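Local coordinates for bifunctional protein FolD (Thermus thermophilus, PDB 6V6Y), which binds NADP and probably oxidises 5,10-methylenetetrahydrofolate to the 5,10-methenyl form, then hydrolyses this to 10-formyltetrahydrofolate, at residues G8-E13 with K147-D152; E13-E18 with G258-A263; T29-V34 with G58-V63; K132-C137 with M266-E271. All coordinates share one frame; numbering follows the deposited sequence.

Contact 1 (G8-E13 with K147-D152)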
# COMPACT_ATOMS: atom_id res chain seq x y z
N GLY A 8 -13.02 -3.55 -23.31
CA GLY A 8 -12.07 -2.51 -22.96
C GLY A 8 -11.92 -1.44 -24.02
O GLY A 8 -11.63 -0.28 -23.70
N HIS A 9 -12.14 -1.80 -25.30
CA HIS A 9 -11.97 -0.83 -26.39
C HIS A 9 -12.96 0.33 -26.26
O HIS A 9 -12.58 1.49 -26.41
CB HIS A 9 -12.10 -1.54 -27.75
CG HIS A 9 -10.94 -2.44 -28.06
ND1 HIS A 9 -11.06 -3.81 -28.17
CD2 HIS A 9 -9.62 -2.17 -28.22
CE1 HIS A 9 -9.87 -4.34 -28.42
NE2 HIS A 9 -8.98 -3.37 -28.46
N GLU A 10 -14.21 0.03 -25.92
CA GLU A 10 -15.19 1.10 -25.75
C GLU A 10 -14.81 2.01 -24.59
O GLU A 10 -14.92 3.24 -24.69
CB GLU A 10 -16.59 0.51 -25.54
CG GLU A 10 -17.15 -0.22 -26.78
CD GLU A 10 -16.82 0.50 -28.08
OE1 GLU A 10 -17.39 1.60 -28.31
OE2 GLU A 10 -15.97 -0.02 -28.86
N ALA A 11 -14.35 1.43 -23.48
CA ALA A 11 -13.92 2.26 -22.35
C ALA A 11 -12.63 2.99 -22.67
O ALA A 11 -12.45 4.15 -22.28
CB ALA A 11 -13.76 1.41 -21.09
N ALA A 12 -11.70 2.33 -23.38
CA ALA A 12 -10.45 2.99 -23.73
C ALA A 12 -10.70 4.19 -24.63
O ALA A 12 -10.00 5.21 -24.52
CB ALA A 12 -9.50 2.00 -24.41
N GLU A 13 -11.69 4.08 -25.53
CA GLU A 13 -11.97 5.17 -26.46
C GLU A 13 -12.42 6.42 -25.72
O GLU A 13 -12.04 7.54 -26.08
CB GLU A 13 -13.04 4.75 -27.48
CG GLU A 13 -13.09 5.61 -28.72
CD GLU A 13 -11.74 5.69 -29.42
OE1 GLU A 13 -11.33 6.80 -29.83
OE2 GLU A 13 -11.07 4.63 -29.55
N LYS A 147 -15.89 1.91 -13.45
CA LYS A 147 -16.68 3.13 -13.37
C LYS A 147 -17.30 3.48 -14.72
O LYS A 147 -18.40 4.03 -14.76
CB LYS A 147 -15.83 4.29 -12.85
CG LYS A 147 -15.49 4.18 -11.35
CD LYS A 147 -14.47 5.22 -10.94
CE LYS A 147 -15.04 6.23 -9.95
NZ LYS A 147 -13.92 7.10 -9.45
N HIS A 148 -16.60 3.18 -15.81
CA HIS A 148 -17.18 3.44 -17.13
C HIS A 148 -18.49 2.69 -17.29
O HIS A 148 -19.49 3.26 -17.73
CB HIS A 148 -16.20 3.06 -18.24
CG HIS A 148 -16.78 3.18 -19.61
ND1 HIS A 148 -16.68 4.33 -20.37
CD2 HIS A 148 -17.48 2.29 -20.37
CE1 HIS A 148 -17.29 4.15 -21.52
NE2 HIS A 148 -17.78 2.92 -21.55
N TYR A 149 -18.53 1.43 -16.87
CA TYR A 149 -19.72 0.61 -17.04
C TYR A 149 -20.72 0.75 -15.90
O TYR A 149 -21.59 -0.12 -15.75
CB TYR A 149 -19.32 -0.85 -17.24
CG TYR A 149 -18.82 -1.09 -18.65
CD1 TYR A 149 -19.71 -1.04 -19.74
CD2 TYR A 149 -17.47 -1.32 -18.91
CE1 TYR A 149 -19.26 -1.24 -21.05
CE2 TYR A 149 -17.02 -1.53 -20.22
CZ TYR A 149 -17.93 -1.49 -21.29
OH TYR A 149 -17.49 -1.68 -22.59
N GLY A 150 -20.63 1.82 -15.10
CA GLY A 150 -21.66 2.11 -14.13
C GLY A 150 -21.57 1.38 -12.79
O GLY A 150 -22.55 1.41 -12.03
N VAL A 151 -20.46 0.73 -12.46
CA VAL A 151 -20.34 0.10 -11.15
C VAL A 151 -20.07 1.18 -10.11
O VAL A 151 -19.13 1.97 -10.25
CB VAL A 151 -19.23 -0.97 -11.14
CG1 VAL A 151 -19.30 -1.79 -9.84
CG2 VAL A 151 -19.35 -1.88 -12.35
N ASP A 152 -20.91 1.23 -9.08
CA ASP A 152 -20.71 2.10 -7.92
C ASP A 152 -19.93 1.28 -6.89
O ASP A 152 -20.48 0.38 -6.26
CB ASP A 152 -22.05 2.58 -7.38
CG ASP A 152 -21.92 3.46 -6.14
OD1 ASP A 152 -20.79 3.74 -5.68
OD2 ASP A 152 -22.96 3.89 -5.61
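At the Schellman-motif end of helix 137-148, His-148 and Tyr-149 meet the first turns of helix 8-24 through Ala-11 and Glu-10. The CA of Ala-11 makes a CH-pi contact, 3.8 Å from the centroid of the His-148 imidazole and only 3° from the ring normal, so the backbone of helix 8-24 presses squarely on that face. The methyl lies over the same face, with Ala-11 CB 3.8 Å from His-148 CG. The ring reaches across because its CG is swung anti to the backbone N (chi1 174°).

The imidazole stands edge-on over a face of the Tyr-149 ring, with His-148 CD2 3.7 Å above the centre of the phenol, and Tyr-149 CD2 lies at the imidazole edge. The far end of the phenol then passes Glu-10, whose CB is 3.8 Å from Tyr-149 OH, while the bent Glu-10 chain carries its carboxylate away. That hydroxyl bonds to Ser-7 O, just before helix 8-24. Behind the two rings the chain turns off at Gly-150, which takes positive phi; Gly-150 N bonds to Lys-147 O at 3.2 Å.

The contact thus joins a helix of the catalytic domain to one of the NADP-binding domain. Ala-11 also packs on Met-260 of helix 257-276, and Lys-147 pairs with Glu-178, just beyond helix 168-177.

Contact 2 (E13-E18 with G258-A263). With NAP (NADP nicotinamide-adenine-dinucleotide phosphate), chain B.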
# COMPACT_ATOMS: atom_id res chain seq x y z
N GLU A 13 -11.69 4.08 -25.53
CA GLU A 13 -11.97 5.17 -26.46
C GLU A 13 -12.42 6.42 -25.72
O GLU A 13 -12.04 7.54 -26.08
CB GLU A 13 -13.04 4.75 -27.48
CG GLU A 13 -13.09 5.61 -28.72
CD GLU A 13 -11.74 5.69 -29.42
OE1 GLU A 13 -11.33 6.80 -29.83
OE2 GLU A 13 -11.07 4.63 -29.55
N ALA A 14 -13.21 6.26 -24.65
CA ALA A 14 -13.56 7.43 -23.86
C ALA A 14 -12.32 8.09 -23.25
O ALA A 14 -12.25 9.33 -23.16
CB ALA A 14 -14.57 7.06 -22.77
N VAL A 15 -11.32 7.30 -22.85
CA VAL A 15 -10.07 7.90 -22.36
C VAL A 15 -9.35 8.64 -23.48
O VAL A 15 -8.83 9.74 -23.28
CB VAL A 15 -9.15 6.85 -21.72
CG1 VAL A 15 -7.80 7.51 -21.30
CG2 VAL A 15 -9.81 6.15 -20.53
N TYR A 16 -9.28 8.02 -24.66
CA TYR A 16 -8.55 8.62 -25.78
C TYR A 16 -9.21 9.90 -26.25
O TYR A 16 -8.53 10.86 -26.61
CB TYR A 16 -8.46 7.62 -26.93
CG TYR A 16 -7.53 6.46 -26.66
CD1 TYR A 16 -6.34 6.64 -25.95
CD2 TYR A 16 -7.84 5.18 -27.10
CE1 TYR A 16 -5.49 5.57 -25.70
CE2 TYR A 16 -6.99 4.11 -26.86
CZ TYR A 16 -5.82 4.32 -26.16
OH TYR A 16 -4.99 3.25 -25.94
N GLU A 17 -10.55 9.93 -26.25
CA GLU A 17 -11.28 11.15 -26.55
C GLU A 17 -10.93 12.25 -25.56
O GLU A 17 -10.69 13.41 -25.95
CB GLU A 17 -12.78 10.85 -26.54
CG GLU A 17 -13.59 11.38 -27.72
CD GLU A 17 -12.91 11.21 -29.07
OE1 GLU A 17 -12.56 10.06 -29.43
OE2 GLU A 17 -12.74 12.23 -29.77
N GLU A 18 -10.89 11.92 -24.26
CA GLU A 18 -10.46 12.89 -23.25
C GLU A 18 -9.05 13.40 -23.52
O GLU A 18 -8.77 14.60 -23.34
CB GLU A 18 -10.52 12.28 -21.85
CG GLU A 18 -11.91 12.37 -21.22
CD GLU A 18 -12.16 11.38 -20.09
OE1 GLU A 18 -13.32 10.92 -19.96
OE2 GLU A 18 -11.21 11.06 -19.34
N GLY A 258 -6.72 -5.35 -21.24
CA GLY A 258 -5.56 -4.99 -22.04
C GLY A 258 -5.65 -3.62 -22.69
O GLY A 258 -4.72 -2.81 -22.58
N PRO A 259 -6.75 -3.34 -23.40
CA PRO A 259 -6.90 -1.99 -23.97
C PRO A 259 -6.89 -0.90 -22.92
O PRO A 259 -6.37 0.20 -23.18
CB PRO A 259 -8.25 -2.06 -24.70
CG PRO A 259 -8.40 -3.49 -25.05
CD PRO A 259 -7.73 -4.29 -23.96
N MET A 260 -7.44 -1.16 -21.73
CA MET A 260 -7.44 -0.12 -20.70
C MET A 260 -6.04 0.12 -20.15
O MET A 260 -5.70 1.25 -19.81
CB MET A 260 -8.41 -0.49 -19.58
CG MET A 260 -9.84 -0.50 -20.03
SD MET A 260 -10.37 1.07 -20.68
CE MET A 260 -10.12 2.13 -19.29
N THR A 261 -5.21 -0.92 -20.06
CA THR A 261 -3.83 -0.72 -19.63
C THR A 261 -3.10 0.24 -20.56
O THR A 261 -2.33 1.10 -20.11
CB THR A 261 -3.08 -2.05 -19.56
OG1 THR A 261 -3.74 -2.94 -18.65
CG2 THR A 261 -1.62 -1.81 -19.09
N VAL A 262 -3.30 0.10 -21.87
CA VAL A 262 -2.62 0.99 -22.81
C VAL A 262 -3.14 2.41 -22.66
O VAL A 262 -2.37 3.38 -22.59
CB VAL A 262 -2.77 0.49 -24.26
CG1 VAL A 262 -2.05 1.43 -25.23
CG2 VAL A 262 -2.24 -0.94 -24.40
N ALA A 263 -4.47 2.56 -22.58
CA ALA A 263 -5.08 3.88 -22.51
C ALA A 263 -4.58 4.67 -21.30
O ALA A 263 -4.32 5.87 -21.39
CB ALA A 263 -6.61 3.75 -22.46
PA NAP B . 2.63 -12.20 -10.64
O1A NAP B . 3.41 -12.80 -11.75
O2A NAP B . 3.51 -11.47 -9.70
O5B NAP B . 1.79 -13.35 -9.89
C5B NAP B . 0.39 -13.21 -9.77
C4B NAP B . -0.09 -13.58 -8.37
O4B NAP B . -1.14 -14.52 -8.46
C3B NAP B . 1.00 -14.20 -7.51
O3B NAP B . 1.50 -13.23 -6.62
C2B NAP B . 0.34 -15.37 -6.79
O2B NAP B . 0.24 -15.16 -5.40
C1B NAP B . -1.05 -15.45 -7.40
N9A NAP B . -1.32 -16.82 -7.87
C8A NAP B . -0.66 -17.49 -8.87
N7A NAP B . -1.20 -18.72 -9.01
C5A NAP B . -2.20 -18.85 -8.11
C6A NAP B . -3.07 -19.90 -7.83
N6A NAP B . -2.99 -21.04 -8.52
N1A NAP B . -4.02 -19.75 -6.84
C2A NAP B . -4.09 -18.57 -6.13
N3A NAP B . -3.22 -17.53 -6.42
C4A NAP B . -2.29 -17.67 -7.39
O3 NAP B . 1.49 -11.24 -11.23
PN NAP B . 1.42 -10.33 -12.56
O1N NAP B . 2.78 -9.80 -12.83
O2N NAP B . 0.28 -9.40 -12.42
O5D NAP B . 1.07 -11.42 -13.69
C5D NAP B . -0.15 -12.12 -13.62
C4D NAP B . -0.79 -12.20 -15.00
O4D NAP B . -1.37 -10.96 -15.36
C3D NAP B . 0.24 -12.55 -16.06
O3D NAP B . -0.16 -13.70 -16.76
C2D NAP B . 0.26 -11.36 -17.00
O2D NAP B . 0.28 -11.80 -18.33
C1D NAP B . -1.04 -10.64 -16.70
N1N NAP B . -0.88 -9.18 -16.87
C2N NAP B . -1.66 -8.54 -17.78
C3N NAP B . -1.53 -7.17 -17.98
C7N NAP B . -2.47 -6.46 -18.90
O7N NAP B . -2.26 -5.09 -19.17
N7N NAP B . -3.49 -7.13 -19.43
C4N NAP B . -0.60 -6.46 -17.23
C5N NAP B . 0.19 -7.12 -16.31
C6N NAP B . 0.04 -8.50 -16.14
P2B NAP B . 1.53 -15.28 -4.43
O1X NAP B . 2.34 -14.01 -4.52
O2X NAP B . 1.04 -15.46 -3.01
O3X NAP B . 2.38 -16.46 -4.84
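The Tyr-16 phenol meets Ala-263 of helix 257-276 obliquely, neither flat nor edge-on: Tyr-16 CE1 is 3.6 Å from Ala-263 CA, and Tyr-16 CZ is 3.8 Å from Ala-263 CB. Its hydroxyl is wedged against carbon, with Tyr-16 OH 3.5 Å from Val-262 CG1. Ala-263 N is equally near that oxygen, but the angle is too poor for a hydrogen bond. The other flat group is the nicotinamide carboxamide of NADP, whose O7N receives a 2.7 Å hydrogen bond from Thr-261 OG1; Thr-138 OG1 is a second partner of that threonine hydroxyl.

Beside Tyr-16, Val-15 meets the same alanine. Its CB faces Ala-263 CB at 4.1 Å, and its CG2, anti to the carbonyl carbon, reaches Met-260 CE at 4.2 Å. The helices run nearly parallel, the axes of the two short segments 9.7 Å apart and their directions differing by 15°, with the small Ala-263 at the interface.

Thus one side of this turn of helix 257-276 binds the nicotinamide carboxamide through Thr-261 while another packs on helix 8-24. Arg-53 of helix 41-57 touches both Tyr-16 and Val-262, and Arg-144 of helix 137-148 lies against Val-15 and Met-260.

Contact 3 (T29-V34 with G58-V63)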
# COMPACT_ATOMS: atom_id res chain seq x y z
N THR A 29 3.45 18.89 -27.02
CA THR A 29 3.00 17.52 -27.13
C THR A 29 3.82 16.64 -26.17
O THR A 29 5.02 16.89 -25.98
CB THR A 29 3.12 17.03 -28.58
OG1 THR A 29 2.42 15.79 -28.75
CG2 THR A 29 4.56 16.86 -28.99
N PRO A 30 3.19 15.66 -25.52
CA PRO A 30 3.93 14.82 -24.57
C PRO A 30 4.89 13.90 -25.31
O PRO A 30 4.68 13.52 -26.46
CB PRO A 30 2.84 14.02 -23.85
CG PRO A 30 1.53 14.65 -24.24
CD PRO A 30 1.76 15.30 -25.57
N SER A 31 5.97 13.55 -24.61
CA SER A 31 7.06 12.77 -25.19
C SER A 31 7.31 11.55 -24.31
O SER A 31 7.62 11.70 -23.12
CB SER A 31 8.32 13.64 -25.33
OG SER A 31 9.44 12.86 -25.71
N LEU A 32 7.23 10.37 -24.89
CA LEU A 32 7.37 9.11 -24.17
C LEU A 32 8.62 8.37 -24.66
O LEU A 32 8.83 8.22 -25.87
CB LEU A 32 6.13 8.23 -24.36
CG LEU A 32 6.14 6.77 -23.88
CD1 LEU A 32 6.13 6.67 -22.34
CD2 LEU A 32 4.95 6.01 -24.48
N ARG A 33 9.45 7.92 -23.72
CA ARG A 33 10.57 7.05 -24.04
C ARG A 33 10.33 5.67 -23.44
O ARG A 33 10.10 5.55 -22.23
CB ARG A 33 11.89 7.60 -23.49
CG ARG A 33 12.42 8.75 -24.23
CD ARG A 33 12.66 8.45 -25.69
NE ARG A 33 12.75 9.73 -26.38
CZ ARG A 33 13.89 10.41 -26.49
NH1 ARG A 33 15.01 9.90 -25.98
NH2 ARG A 33 13.90 11.59 -27.12
N VAL A 34 10.42 4.65 -24.27
CA VAL A 34 10.26 3.27 -23.84
C VAL A 34 11.57 2.56 -24.08
O VAL A 34 12.08 2.54 -25.21
CB VAL A 34 9.11 2.58 -24.58
CG1 VAL A 34 8.98 1.15 -24.10
CG2 VAL A 34 7.82 3.36 -24.35
N GLY A 58 -0.56 11.30 -31.39
CA GLY A 58 0.24 12.49 -31.64
C GLY A 58 1.38 12.73 -30.68
O GLY A 58 2.00 13.80 -30.73
N TYR A 59 1.67 11.78 -29.79
CA TYR A 59 2.81 11.93 -28.90
C TYR A 59 4.11 11.81 -29.68
O TYR A 59 4.18 11.17 -30.73
CB TYR A 59 2.80 10.85 -27.81
CG TYR A 59 1.74 10.96 -26.73
CD1 TYR A 59 0.73 11.92 -26.79
CD2 TYR A 59 1.74 10.08 -25.65
CE1 TYR A 59 -0.24 12.00 -25.80
CE2 TYR A 59 0.78 10.16 -24.65
CZ TYR A 59 -0.21 11.11 -24.73
OH TYR A 59 -1.16 11.18 -23.74
N ARG A 60 5.16 12.42 -29.14
CA ARG A 60 6.52 12.03 -29.51
C ARG A 60 6.81 10.73 -28.77
O ARG A 60 6.85 10.70 -27.53
CB ARG A 60 7.52 13.12 -29.16
CG ARG A 60 7.13 14.55 -29.62
CD ARG A 60 8.17 15.64 -29.19
NE ARG A 60 7.95 16.13 -27.81
CZ ARG A 60 8.83 16.87 -27.11
NH1 ARG A 60 9.99 17.22 -27.65
NH2 ARG A 60 8.55 17.25 -25.86
N SER A 61 6.97 9.63 -29.50
CA SER A 61 7.19 8.34 -28.87
C SER A 61 8.39 7.65 -29.50
O SER A 61 8.49 7.54 -30.72
CB SER A 61 5.96 7.43 -28.98
OG SER A 61 6.27 6.11 -28.53
N GLN A 62 9.27 7.12 -28.66
CA GLN A 62 10.51 6.59 -29.16
C GLN A 62 10.86 5.36 -28.34
O GLN A 62 10.84 5.41 -27.11
CB GLN A 62 11.58 7.70 -29.07
CG GLN A 62 12.67 7.68 -30.11
CD GLN A 62 12.17 7.38 -31.52
OE1 GLN A 62 12.50 6.33 -32.06
NE2 GLN A 62 11.44 8.32 -32.14
N VAL A 63 11.14 4.25 -29.02
CA VAL A 63 11.57 3.01 -28.36
C VAL A 63 13.09 2.94 -28.46
O VAL A 63 13.65 3.02 -29.56
CB VAL A 63 10.92 1.77 -28.99
CG1 VAL A 63 11.40 0.50 -28.29
CG2 VAL A 63 9.40 1.87 -28.93
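Arg-60 runs along the start of the neighbouring strand, across Thr-29 and Ser-31, where the beta-alpha-beta crossover formed by strand 31-37, helix 41-57 and strand 60-66 brings its two parallel strands together. Its CB begins near Pro-30 O and Ser-31 CB. Arg-60 CG rests on the methyl of Thr-29, 3.5 Å from Thr-29 CG2, and CD stays beside the same methyl. A bend at chi3 (-84°) then turns the guanidinium so that one face lies over Ser-31 CB, 3.5 Å from Arg-60 NE. Thr-29 O and Pro-30 O come to the guanidinium edge, near its plane, with Thr-29 O 3.6 Å from Arg-60 NH2.

The backbones are laced in ordinary parallel fashion. Arg-60 N and Gln-62 N give to Pro-30 O and Leu-32 O, while Leu-32 N gives to Arg-60 O at 2.7 Å and Val-34 N to Gln-62 O. Farther up on the Arg-60 face, Gln-62 CG lies over the Arg-33 guanidinium, which is salt-bridged to Glu-64.

On the other side, Pro-30 covers one face of the Tyr-59 ring in a CH-pi contact, its CG 4.0 Å from the ring centroid. Tyr-59 OH bonds to Met-266 O, tying the residue just before strand 60-66 to helix 257-276. Strand 90-93 flanks strand 31-37 on its far side.

Where the helix ends at Gly-58, Thr-29 OG1 donates to Gly-58 O at 2.8 Å, approaching from 40° out of the carbonyl plane.

Contact 4 (K132-C137 with M266-E271)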
# COMPACT_ATOMS: atom_id res chain seq x y z
N LYS A 132 -1.34 12.73 -4.31
CA LYS A 132 -1.32 12.77 -5.77
C LYS A 132 -0.05 12.11 -6.29
O LYS A 132 1.01 12.17 -5.65
CB LYS A 132 -1.43 14.22 -6.25
CG LYS A 132 -0.09 14.96 -6.35
CD LYS A 132 -0.21 16.37 -6.98
CE LYS A 132 -0.70 16.33 -8.43
NZ LYS A 132 -1.48 17.56 -8.80
N GLY A 133 -0.15 11.47 -7.45
CA GLY A 133 1.02 10.86 -8.06
C GLY A 133 0.67 10.18 -9.37
O GLY A 133 -0.44 10.31 -9.89
N LEU A 134 1.65 9.45 -9.91
CA LEU A 134 1.45 8.61 -11.08
C LEU A 134 1.36 7.16 -10.62
O LEU A 134 2.32 6.62 -10.06
CB LEU A 134 2.60 8.82 -12.07
CG LEU A 134 2.82 10.23 -12.65
CD1 LEU A 134 4.16 10.35 -13.36
CD2 LEU A 134 1.71 10.57 -13.60
N PHE A 135 0.22 6.53 -10.87
CA PHE A 135 -0.14 5.21 -10.36
C PHE A 135 -0.12 4.15 -11.46
O PHE A 135 -0.21 4.49 -12.65
CB PHE A 135 -1.53 5.27 -9.73
CG PHE A 135 -1.65 6.33 -8.68
CD1 PHE A 135 -0.58 6.60 -7.83
CD2 PHE A 135 -2.81 7.06 -8.54
CE1 PHE A 135 -0.67 7.58 -6.88
CE2 PHE A 135 -2.92 8.04 -7.56
CZ PHE A 135 -1.85 8.31 -6.73
N PRO A 136 0.01 2.87 -11.11
CA PRO A 136 0.21 1.84 -12.15
C PRO A 136 -0.98 1.71 -13.10
O PRO A 136 -2.14 1.96 -12.75
CB PRO A 136 0.43 0.56 -11.33
CG PRO A 136 1.02 1.09 -9.98
CD PRO A 136 0.16 2.31 -9.75
N CYS A 137 -0.67 1.33 -14.34
CA CYS A 137 -1.62 1.53 -15.44
C CYS A 137 -2.72 0.48 -15.45
O CYS A 137 -3.88 0.81 -15.74
CB CYS A 137 -0.89 1.50 -16.78
SG CYS A 137 0.30 2.80 -16.98
N MET A 266 -1.12 6.07 -21.74
CA MET A 266 -1.16 7.33 -22.48
C MET A 266 -1.63 8.46 -21.57
O MET A 266 -1.09 9.57 -21.62
CB MET A 266 -2.08 7.21 -23.72
CG MET A 266 -1.62 6.13 -24.68
SD MET A 266 0.09 6.44 -25.05
CE MET A 266 0.70 4.78 -25.21
N GLY A 267 -2.61 8.17 -20.70
CA GLY A 267 -3.07 9.18 -19.78
C GLY A 267 -2.04 9.54 -18.73
O GLY A 267 -1.94 10.70 -18.30
N ASN A 268 -1.24 8.57 -18.30
CA ASN A 268 -0.18 8.89 -17.35
C ASN A 268 0.93 9.70 -18.02
O ASN A 268 1.64 10.47 -17.34
CB ASN A 268 0.42 7.62 -16.75
CG ASN A 268 -0.24 7.20 -15.44
OD1 ASN A 268 -1.16 7.84 -14.93
ND2 ASN A 268 0.26 6.10 -14.87
N THR A 269 1.10 9.52 -19.33
CA THR A 269 2.14 10.27 -20.04
C THR A 269 1.78 11.75 -20.12
O THR A 269 2.61 12.62 -19.81
CB THR A 269 2.35 9.67 -21.43
OG1 THR A 269 2.82 8.33 -21.29
CG2 THR A 269 3.40 10.46 -22.22
N LEU A 270 0.55 12.06 -20.50
CA LEU A 270 0.04 13.42 -20.38
C LEU A 270 0.24 13.96 -18.97
O LEU A 270 0.77 15.06 -18.78
CB LEU A 270 -1.44 13.45 -20.76
CG LEU A 270 -2.16 14.80 -20.78
CD1 LEU A 270 -1.26 15.93 -21.32
CD2 LEU A 270 -3.47 14.70 -21.58
N GLU A 271 -0.19 13.20 -17.96
CA GLU A 271 -0.16 13.70 -16.59
C GLU A 271 1.26 14.04 -16.17
O GLU A 271 1.50 15.09 -15.58
CB GLU A 271 -0.77 12.67 -15.64
CG GLU A 271 -2.28 12.71 -15.60
CD GLU A 271 -2.78 13.89 -14.81
OE1 GLU A 271 -3.87 14.41 -15.16
OE2 GLU A 271 -2.08 14.29 -13.84
O HOH W 1 -2.06 8.43 -12.29
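Leu-134 pushes one methyl onto the surface of helix 257-276: its CD2 lies 3.7 Å from Asn-268 O and 3.8 Å from Glu-271 CB, crossing the glutamate side chain at a slant. With CG anti to the carbonyl carbon (chi1 -61°), the leucine branch swings out of the loop toward the helix.

One turn back, the Asn-268 carboxamide does the polar work. Its ND2 gives a hydrogen bond to Phe-135 O at 2.8 Å, with the N-H pointing there at 151°. Asn-268 ND2 lies in the plane of the Phe-135 carbonyl, and Phe-135 O is only 2° out of the Asn-268 amide plane, although the two planes are twisted about the bond. ND2 also donates to Val-116 O, its other acceptor. At the other end of the amide, a water donates to Asn-268 OD1 at 2.9 Å and accepts from Phe-135 N at 3.3 Å; its link to Gly-133 O is weak. The buried side chain therefore has partners at both its nitrogen and its oxygen, which fixes which way round the amide sits, and it bridges to Phe-135 both directly and through the water. Cys-137 SG is 3.9 Å from Asn-268 ND2.

Asn-268 thus holds the loop just where it becomes helix 137-148, Pro-136 being the N-cap residue. Asn-123 of helix 121-129 binds Leu-134 N, and Phe-135 packs on Leu-174 and Arg-177 of helix 168-177. On another side of helix 257-276, Met-266 lies against Arg-53, Ala-54 and Leu-57 of helix 41-57.

Helix 257-276 ties the set together: contacts 2 and 4 both use it, their centres about 12 Å apart, and Tyr-59 of contact 3 reaches it at Met-266 and Thr-269. Contacts 1 and 2 share helix 8-24, with centres about 9 Å apart, and Met-260 of contact 2 packs against Ala-11 and Ala-12 of contact 1. Contact 3, in the sheet of the catalytic domain, is farthest from contact 1, about 26 Å between centres. Along the chain contact 3 is nested inside the loops closed by contacts 1 and 2, and closes before contact 4 opens. The C-terminal helix, counted with the NADP-binding domain, therefore packs against catalytic-domain elements while carrying Thr-261 to the nicotinamide.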